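Local coordinates for protein RNase NGR3 (Nicotiana glutinosa, PDB 1VD1) that probably cleaves single-stranded RNA as a secreted ribonuclease of the T2 family and binds adenine and guanine mononucleotides at two base-binding sites, at residues 6-11 with 45-50; 15-20 with 36-41. One frame throughout, in Å; residues are numbered along the deposited sequence.

Contact 1: residues 6-11 with 45-50; sequences QDFDFF and LWPNYE. With AMP (adenosine monophosphate), chain B.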
loop_
_atom_site.group_PDB
_atom_site.type_symbol
_atom_site.label_atom_id
_atom_site.label_comp_id
_atom_site.label_asym_id
_atom_site.label_seq_id
_atom_site.Cartn_x
_atom_site.Cartn_y
_atom_site.Cartn_z
ATOM N N GLN A 6 -11.675 0.716 20.352
ATOM C CA GLN A 6 -12.908 1.387 19.851
ATOM C C GLN A 6 -12.609 2.822 19.429
ATOM O O GLN A 6 -12.136 3.624 20.234
ATOM C CB GLN A 6 -13.981 1.395 20.943
ATOM C CG GLN A 6 -15.307 1.990 20.501
ATOM C CD GLN A 6 -15.962 1.177 19.404
ATOM O OE1 GLN A 6 -16.283 0.004 19.597
ATOM N NE2 GLN A 6 -16.162 1.795 18.243
ATOM N N ASP A 7 -12.887 3.141 18.169
ATOM C CA ASP A 7 -12.653 4.482 17.645
ATOM C C ASP A 7 -11.163 4.760 17.445
ATOM O O ASP A 7 -10.318 4.262 18.189
ATOM C CB ASP A 7 -13.239 5.533 18.597
ATOM C CG ASP A 7 -13.218 6.931 18.013
ATOM O OD1 ASP A 7 -13.391 7.896 18.787
ATOM O OD2 ASP A 7 -13.040 7.069 16.785
ATOM N N PHE A 8 -10.853 5.556 16.430
ATOM C CA PHE A 8 -9.479 5.925 16.124
ATOM C C PHE A 8 -9.495 7.280 15.434
ATOM O O PHE A 8 -10.556 7.886 15.281
ATOM C CB PHE A 8 -8.822 4.855 15.251
ATOM C CG PHE A 8 -9.618 4.494 14.037
ATOM C CD1 PHE A 8 -9.303 5.045 12.799
ATOM C CD2 PHE A 8 -10.689 3.611 14.131
ATOM C CE1 PHE A 8 -10.046 4.722 11.667
ATOM C CE2 PHE A 8 -11.439 3.280 13.005
ATOM C CZ PHE A 8 -11.118 3.836 11.769
ATOM N N ASP A 9 -8.336 7.753 14.999
ATOM C CA ASP A 9 -8.260 9.074 14.394
ATOM C C ASP A 9 -8.277 9.169 12.876
ATOM O O ASP A 9 -8.946 10.043 12.319
ATOM C CB ASP A 9 -7.023 9.781 14.943
ATOM C CG ASP A 9 -7.070 9.933 16.455
ATOM O OD1 ASP A 9 -6.008 9.829 17.105
ATOM O OD2 ASP A 9 -8.173 10.165 16.993
ATOM N N PHE A 10 -7.540 8.288 12.205
ATOM C CA PHE A 10 -7.466 8.304 10.743
ATOM C C PHE A 10 -6.891 6.983 10.253
ATOM O O PHE A 10 -6.512 6.136 11.062
ATOM C CB PHE A 10 -6.543 9.435 10.280
ATOM C CG PHE A 10 -5.094 9.246 10.684
ATOM C CD1 PHE A 10 -4.199 8.597 9.839
ATOM C CD2 PHE A 10 -4.632 9.714 11.912
ATOM C CE1 PHE A 10 -2.862 8.416 10.203
ATOM C CE2 PHE A 10 -3.300 9.540 12.291
ATOM C CZ PHE A 10 -2.407 8.886 11.430
ATOM N N PHE A 11 -6.845 6.816 8.931
ATOM C CA PHE A 11 -6.273 5.615 8.314
ATOM C C PHE A 11 -5.001 5.938 7.547
ATOM O O PHE A 11 -4.897 6.976 6.907
ATOM C CB PHE A 11 -7.174 4.994 7.229
ATOM C CG PHE A 11 -8.417 4.326 7.723
ATOM C CD1 PHE A 11 -9.616 5.031 7.802
ATOM C CD2 PHE A 11 -8.424 2.957 7.986
ATOM C CE1 PHE A 11 -10.808 4.379 8.123
ATOM C CE2 PHE A 11 -9.610 2.296 8.306
ATOM C CZ PHE A 11 -10.809 3.012 8.373
ATOM N N LEU A 45 -4.864 -0.967 4.785
ATOM C CA LEU A 45 -5.656 0.204 5.161
ATOM C C LEU A 45 -5.636 0.089 6.679
ATOM O O LEU A 45 -6.336 -0.748 7.259
ATOM C CB LEU A 45 -7.077 0.076 4.616
ATOM C CG LEU A 45 -8.046 1.220 4.923
ATOM C CD1 LEU A 45 -7.438 2.546 4.480
ATOM C CD2 LEU A 45 -9.381 0.963 4.212
ATOM N N TRP A 46 -4.827 0.926 7.319
ATOM C CA TRP A 46 -4.648 0.842 8.761
ATOM C C TRP A 46 -5.187 1.926 9.683
ATOM O O TRP A 46 -4.760 3.076 9.612
ATOM C CB TRP A 46 -3.154 0.711 9.086
ATOM C CG TRP A 46 -2.383 -0.283 8.269
ATOM C CD1 TRP A 46 -2.837 -1.460 7.749
ATOM C CD2 TRP A 46 -0.988 -0.210 7.942
ATOM N NE1 TRP A 46 -1.808 -2.130 7.124
ATOM C CE2 TRP A 46 -0.664 -1.382 7.227
ATOM C CE3 TRP A 46 0.018 0.733 8.187
ATOM C CZ2 TRP A 46 0.626 -1.636 6.751
ATOM C CZ3 TRP A 46 1.307 0.479 7.714
ATOM C CH2 TRP A 46 1.594 -0.694 7.004
ATOM N N PRO A 47 -6.133 1.567 10.561
ATOM C CA PRO A 47 -6.690 2.535 11.511
ATOM C C PRO A 47 -5.480 2.973 12.345
ATOM O O PRO A 47 -4.608 2.156 12.644
ATOM C CB PRO A 47 -7.678 1.690 12.301
ATOM C CG PRO A 47 -8.230 0.784 11.226
ATOM C CD PRO A 47 -6.956 0.346 10.516
ATOM N N ASN A 48 -5.424 4.246 12.712
ATOM C CA ASN A 48 -4.277 4.765 13.445
ATOM C C ASN A 48 -4.697 5.887 14.399
ATOM O O ASN A 48 -5.774 6.476 14.246
ATOM C CB ASN A 48 -3.267 5.321 12.426
ATOM C CG ASN A 48 -1.823 5.169 12.864
ATOM O OD1 ASN A 48 -1.200 4.143 12.622
ATOM N ND2 ASN A 48 -1.280 6.207 13.506
ATOM N N TYR A 49 -3.835 6.176 15.369
ATOM C CA TYR A 49 -4.064 7.254 16.334
ATOM C C TYR A 49 -3.086 8.379 16.020
ATOM O O TYR A 49 -1.983 8.138 15.520
ATOM C CB TYR A 49 -3.794 6.783 17.761
ATOM C CG TYR A 49 -4.671 5.668 18.261
ATOM C CD1 TYR A 49 -4.110 4.572 18.916
ATOM C CD2 TYR A 49 -6.060 5.718 18.127
ATOM C CE1 TYR A 49 -4.903 3.555 19.427
ATOM C CE2 TYR A 49 -6.870 4.697 18.639
ATOM C CZ TYR A 49 -6.279 3.621 19.288
ATOM O OH TYR A 49 -7.051 2.608 19.808
ATOM N N GLU A 50 -3.478 9.609 16.326
ATOM C CA GLU A 50 -2.606 10.742 16.073
ATOM C C GLU A 50 -1.365 10.711 16.961
ATOM O O GLU A 50 -0.387 11.408 16.685
ATOM C CB GLU A 50 -3.370 12.055 16.272
ATOM C CG GLU A 50 -4.584 12.189 15.357
ATOM C CD GLU A 50 -5.061 13.620 15.214
ATOM O OE1 GLU A 50 -4.681 14.459 16.054
ATOM O OE2 GLU A 50 -5.819 13.903 14.263
HETATM P P AMP B . 1.068 -5.394 8.847
HETATM O O1P AMP B . 1.287 -6.848 8.934
HETATM O O2P AMP B . 0.417 -4.826 10.071
HETATM O O3P AMP B . 0.322 -5.002 7.567
HETATM O "O5'" AMP B . 2.588 -4.807 8.760
HETATM C "C5'" AMP B . 2.819 -3.412 8.492
HETATM C "C4'" AMP B . 4.207 -3.048 9.080
HETATM O "O4'" AMP B . 4.153 -1.649 9.523
HETATM C "C3'" AMP B . 4.642 -3.977 10.409
HETATM O "O3'" AMP B . 6.133 -4.180 10.268
HETATM C "C2'" AMP B . 4.195 -3.005 11.611
HETATM O "O2'" AMP B . 5.143 -2.888 12.657
HETATM C "C1'" AMP B . 3.979 -1.532 10.949
HETATM N N9 AMP B . 2.608 -1.014 11.194
HETATM C C8 AMP B . 1.405 -1.739 11.345
HETATM N N7 AMP B . 0.273 -1.029 11.521
HETATM C C5 AMP B . 0.820 0.254 11.504
HETATM C C6 AMP B . 0.194 1.516 11.637
HETATM N N6 AMP B . -1.175 1.550 11.821
HETATM N N1 AMP B . 1.045 2.633 11.577
HETATM C C2 AMP B . 2.385 2.533 11.397
HETATM N N3 AMP B . 3.065 1.367 11.281
HETATM C C4 AMP B . 2.235 0.285 11.322
HETATM O O HOH W 1 -7.177 12.797 12.333
#
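A classic beta bulge joins residues 6-11 to 45-50 where the antiparallel pair of strands 10-16 and 41-48 ends: Asp9 and Phe10 share Asn48 as their partner. Asn48 O takes two N-H groups, Asp9 N at 3.0 Å in the carbonyl plane and Phe10 N at 3.3 Å, tilted from it. Asn48 N returns a 2.7 Å bond to Phe10 O. Beyond the bulge, Asp9 OD1 receives Glu50 N at 2.7 Å, nearly straight at 167°, through the lone pair turned away from its other oxygen. Phenylalanine rings pack on both faces of the strand pair. Pro47 CB sits 3.7 Å from the centre of the Phe8 ring, over its face, while Pro47 CG and Leu45 CG press on Phe11. On the other side of the sheet the Phe10 ring, whose CG stands between its own backbone N and carbonyl carbon (chi1 65°), lies under Asn48 CB. Asn48 OD1 accepts N6 of the AMP of chain B at 2.7 Å, and Trp46 offers a ring face to the same adenine; its NE1 bonds Glu97, a predicted active-site residue. The backbone bonds probably help to place Asn48 OD1 where it accepts the amino group of this adenine.

Contact 2: residues 15-20 with 36-41; sequences QQWPAS and PDEDFS. With AMP (adenosine monophosphate), chain C.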
loop_
_atom_site.group_PDB
_atom_site.type_symbol
_atom_site.label_atom_id
_atom_site.label_comp_id
_atom_site.label_asym_id
_atom_site.label_seq_id
_atom_site.Cartn_x
_atom_site.Cartn_y
_atom_site.Cartn_z
ATOM N N GLN A 15 0.331 1.736 0.046
ATOM C CA GLN A 15 0.506 1.046 -1.221
ATOM C C GLN A 15 1.969 0.664 -1.332
ATOM O O GLN A 15 2.829 1.232 -0.663
ATOM C CB GLN A 15 0.097 1.940 -2.384
ATOM C CG GLN A 15 -1.370 2.321 -2.326
ATOM C CD GLN A 15 -1.775 3.223 -3.465
ATOM O OE1 GLN A 15 -1.856 2.793 -4.622
ATOM N NE2 GLN A 15 -2.025 4.484 -3.148
ATOM N N GLN A 16 2.255 -0.294 -2.198
ATOM C CA GLN A 16 3.611 -0.776 -2.351
ATOM C C GLN A 16 3.971 -0.891 -3.826
ATOM O O GLN A 16 3.093 -0.979 -4.685
ATOM C CB GLN A 16 3.696 -2.137 -1.663
ATOM C CG GLN A 16 5.004 -2.890 -1.786
ATOM C CD GLN A 16 4.952 -4.191 -1.017
ATOM O OE1 GLN A 16 4.942 -4.194 0.216
ATOM N NE2 GLN A 16 4.892 -5.307 -1.739
ATOM N N TRP A 17 5.266 -0.846 -4.112
ATOM C CA TRP A 17 5.744 -1.002 -5.480
ATOM C C TRP A 17 6.230 -2.446 -5.484
ATOM O O TRP A 17 7.270 -2.762 -4.908
ATOM C CB TRP A 17 6.901 -0.038 -5.755
ATOM C CG TRP A 17 7.393 -0.101 -7.167
ATOM C CD1 TRP A 17 8.660 -0.388 -7.581
ATOM C CD2 TRP A 17 6.621 0.109 -8.352
ATOM N NE1 TRP A 17 8.725 -0.374 -8.956
ATOM C CE2 TRP A 17 7.487 -0.074 -9.455
ATOM C CE3 TRP A 17 5.280 0.433 -8.592
ATOM C CZ2 TRP A 17 7.054 0.055 -10.777
ATOM C CZ3 TRP A 17 4.850 0.561 -9.910
ATOM C CH2 TRP A 17 5.738 0.370 -10.984
ATOM N N PRO A 18 5.476 -3.353 -6.126
ATOM C CA PRO A 18 5.864 -4.766 -6.164
ATOM C C PRO A 18 7.322 -5.042 -6.506
ATOM O O PRO A 18 7.971 -5.871 -5.867
ATOM C CB PRO A 18 4.905 -5.358 -7.195
ATOM C CG PRO A 18 3.684 -4.524 -7.023
ATOM C CD PRO A 18 4.264 -3.124 -6.933
ATOM N N ALA A 19 7.836 -4.346 -7.511
ATOM C CA ALA A 19 9.212 -4.544 -7.942
ATOM C C ALA A 19 10.229 -4.341 -6.822
ATOM O O ALA A 19 11.266 -5.008 -6.789
ATOM C CB ALA A 19 9.520 -3.616 -9.112
ATOM N N SER A 20 9.930 -3.428 -5.902
ATOM C CA SER A 20 10.839 -3.141 -4.798
ATOM C C SER A 20 10.766 -4.147 -3.663
ATOM O O SER A 20 11.602 -4.132 -2.758
ATOM C CB SER A 20 10.589 -1.730 -4.263
ATOM O OG SER A 20 10.897 -0.778 -5.263
ATOM N N PRO A 36 2.202 -10.297 -10.991
ATOM C CA PRO A 36 1.332 -9.149 -10.713
ATOM C C PRO A 36 1.502 -8.035 -11.743
ATOM O O PRO A 36 2.489 -8.004 -12.480
ATOM C CB PRO A 36 1.783 -8.702 -9.320
ATOM C CG PRO A 36 2.300 -9.962 -8.708
ATOM C CD PRO A 36 3.086 -10.562 -9.845
ATOM N N ASP A 37 0.536 -7.122 -11.796
ATOM C CA ASP A 37 0.617 -6.002 -12.723
ATOM C C ASP A 37 1.814 -5.142 -12.328
ATOM O O ASP A 37 2.188 -5.091 -11.155
ATOM C CB ASP A 37 -0.650 -5.141 -12.658
ATOM C CG ASP A 37 -1.882 -5.865 -13.160
ATOM O OD1 ASP A 37 -1.852 -6.377 -14.297
ATOM O OD2 ASP A 37 -2.885 -5.910 -12.416
ATOM N N GLU A 38 2.413 -4.478 -13.311
ATOM C CA GLU A 38 3.549 -3.594 -13.077
ATOM C C GLU A 38 2.928 -2.273 -12.631
ATOM O O GLU A 38 2.985 -1.269 -13.342
ATOM C CB GLU A 38 4.333 -3.405 -14.383
ATOM C CG GLU A 38 5.567 -2.511 -14.285
ATOM C CD GLU A 38 6.709 -3.153 -13.513
ATOM O OE1 GLU A 38 6.572 -3.338 -12.283
ATOM O OE2 GLU A 38 7.745 -3.475 -14.140
ATOM N N ASP A 39 2.336 -2.279 -11.440
ATOM C CA ASP A 39 1.653 -1.098 -10.922
ATOM C C ASP A 39 1.683 -1.128 -9.394
ATOM O O ASP A 39 1.980 -2.164 -8.801
ATOM C CB ASP A 39 0.211 -1.130 -11.445
ATOM C CG ASP A 39 -0.594 0.095 -11.071
ATOM O OD1 ASP A 39 -0.022 1.085 -10.568
ATOM O OD2 ASP A 39 -1.822 0.067 -11.301
ATOM N N PHE A 40 1.396 0.003 -8.754
ATOM C CA PHE A 40 1.382 0.029 -7.294
ATOM C C PHE A 40 0.263 -0.875 -6.794
ATOM O O PHE A 40 -0.831 -0.892 -7.359
ATOM C CB PHE A 40 1.166 1.449 -6.766
ATOM C CG PHE A 40 2.373 2.327 -6.899
ATOM C CD1 PHE A 40 2.633 3.000 -8.090
ATOM C CD2 PHE A 40 3.275 2.453 -5.843
ATOM C CE1 PHE A 40 3.773 3.783 -8.232
ATOM C CE2 PHE A 40 4.422 3.235 -5.974
ATOM C CZ PHE A 40 4.671 3.903 -7.175
ATOM N N SER A 41 0.547 -1.631 -5.741
ATOM C CA SER A 41 -0.432 -2.543 -5.171
ATOM C C SER A 41 -0.805 -2.094 -3.763
ATOM O O SER A 41 -0.194 -1.185 -3.208
ATOM C CB SER A 41 0.142 -3.959 -5.113
ATOM O OG SER A 41 1.300 -3.996 -4.291
HETATM P P AMP C . 7.613 -4.656 5.641
HETATM O O1P AMP C . 8.332 -3.660 6.447
HETATM O O2P AMP C . 8.528 -5.558 4.881
HETATM O O3P AMP C . 6.568 -4.007 4.728
HETATM O "O5'" AMP C . 6.838 -5.566 6.770
HETATM C "C5'" AMP C . 5.490 -6.062 6.502
HETATM C "C4'" AMP C . 5.499 -7.614 6.657
HETATM O "O4'" AMP C . 4.520 -8.163 5.697
HETATM C "C3'" AMP C . 6.981 -8.331 6.321
HETATM O "O3'" AMP C . 7.077 -9.498 7.282
HETATM C "C2'" AMP C . 6.752 -8.729 4.785
HETATM O "O2'" AMP C . 7.368 -9.941 4.386
HETATM C "C1'" AMP C . 5.149 -8.883 4.620
HETATM N N9 AMP C . 4.690 -8.303 3.338
HETATM C C8 AMP C . 4.843 -6.983 2.867
HETATM N N7 AMP C . 4.470 -6.741 1.593
HETATM C C5 AMP C . 3.962 -8.002 1.273
HETATM C C6 AMP C . 3.402 -8.494 0.065
HETATM N N6 AMP C . 3.308 -7.648 -1.019
HETATM N N1 AMP C . 2.985 -9.829 0.089
HETATM C C2 AMP C . 3.037 -10.602 1.196
HETATM N N3 AMP C . 3.556 -10.220 2.382
HETATM C C4 AMP C . 4.028 -8.940 2.342
#
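An antiparallel hydrogen-bonded pair, Gln16 with Ser41, joins the end of strand 10-16 to the start of strand 41-48 in the RNase T2 sheet. Gln16 N reaches Ser41 O and Ser41 N reaches Gln16 O, both at 2.8 Å. Next to this pair the packing is tight. Trp17 CE3 stands over the centre of the Phe40 ring, 3.7 Å from Phe40 CE1, with the planes inclined at 48°. Trp17 gets there because its CG is anti to the backbone N (chi1 -177°), which swings the indole across to Phe40; its NE1 is bonded to Pro206 O. Helix 125-130 packs on Phe40 through Leu125 and Leu129. Toward Asp37 and Glu38 the contact loosens: Asp37 is exposed, and Glu38, at the middle of an inverse gamma turn, touches Trp17 CZ2 through OE1 at 3.7 Å while OE2 bonds Phe208 N. Asp39 turns away to a salt bridge with Arg120. The Gln16 side chain, extended from the strand, meets the adenine of a second AMP, whose site Tyr21, Leu83 and Tyr174 complete. Back at the tight side, beside the Gln16-Ser41 pair, Pro18 CD lies 3.1 Å from the backbone oxygen Asp39 O.

How the contacts relate
Contact 1 pairs strands 10-16 and 41-48 at one end; contact 2 joins the other end of strand 10-16 and the turn after it to the loop leading into strand 41-48. Their centres are about 25 Å apart, and the residues of contact 2 fall between the two segments of contact 1 in the sequence. Each is mostly buried, but contact 2 lies nearer the chain centre, about 9 Å against 16 Å. Contact 1 relies on a bulge, CH-pi packing and a carboxylate accepting a backbone N-H; contact 2 has one regular bridge, an oblique aromatic pair, and Asp39 and Glu38, whose main polar partners, Arg120 and Phe208, lie outside it. Contact 1 gives Trp46 and Asn48 to one AMP site, contact 2 gives Gln16 to the other.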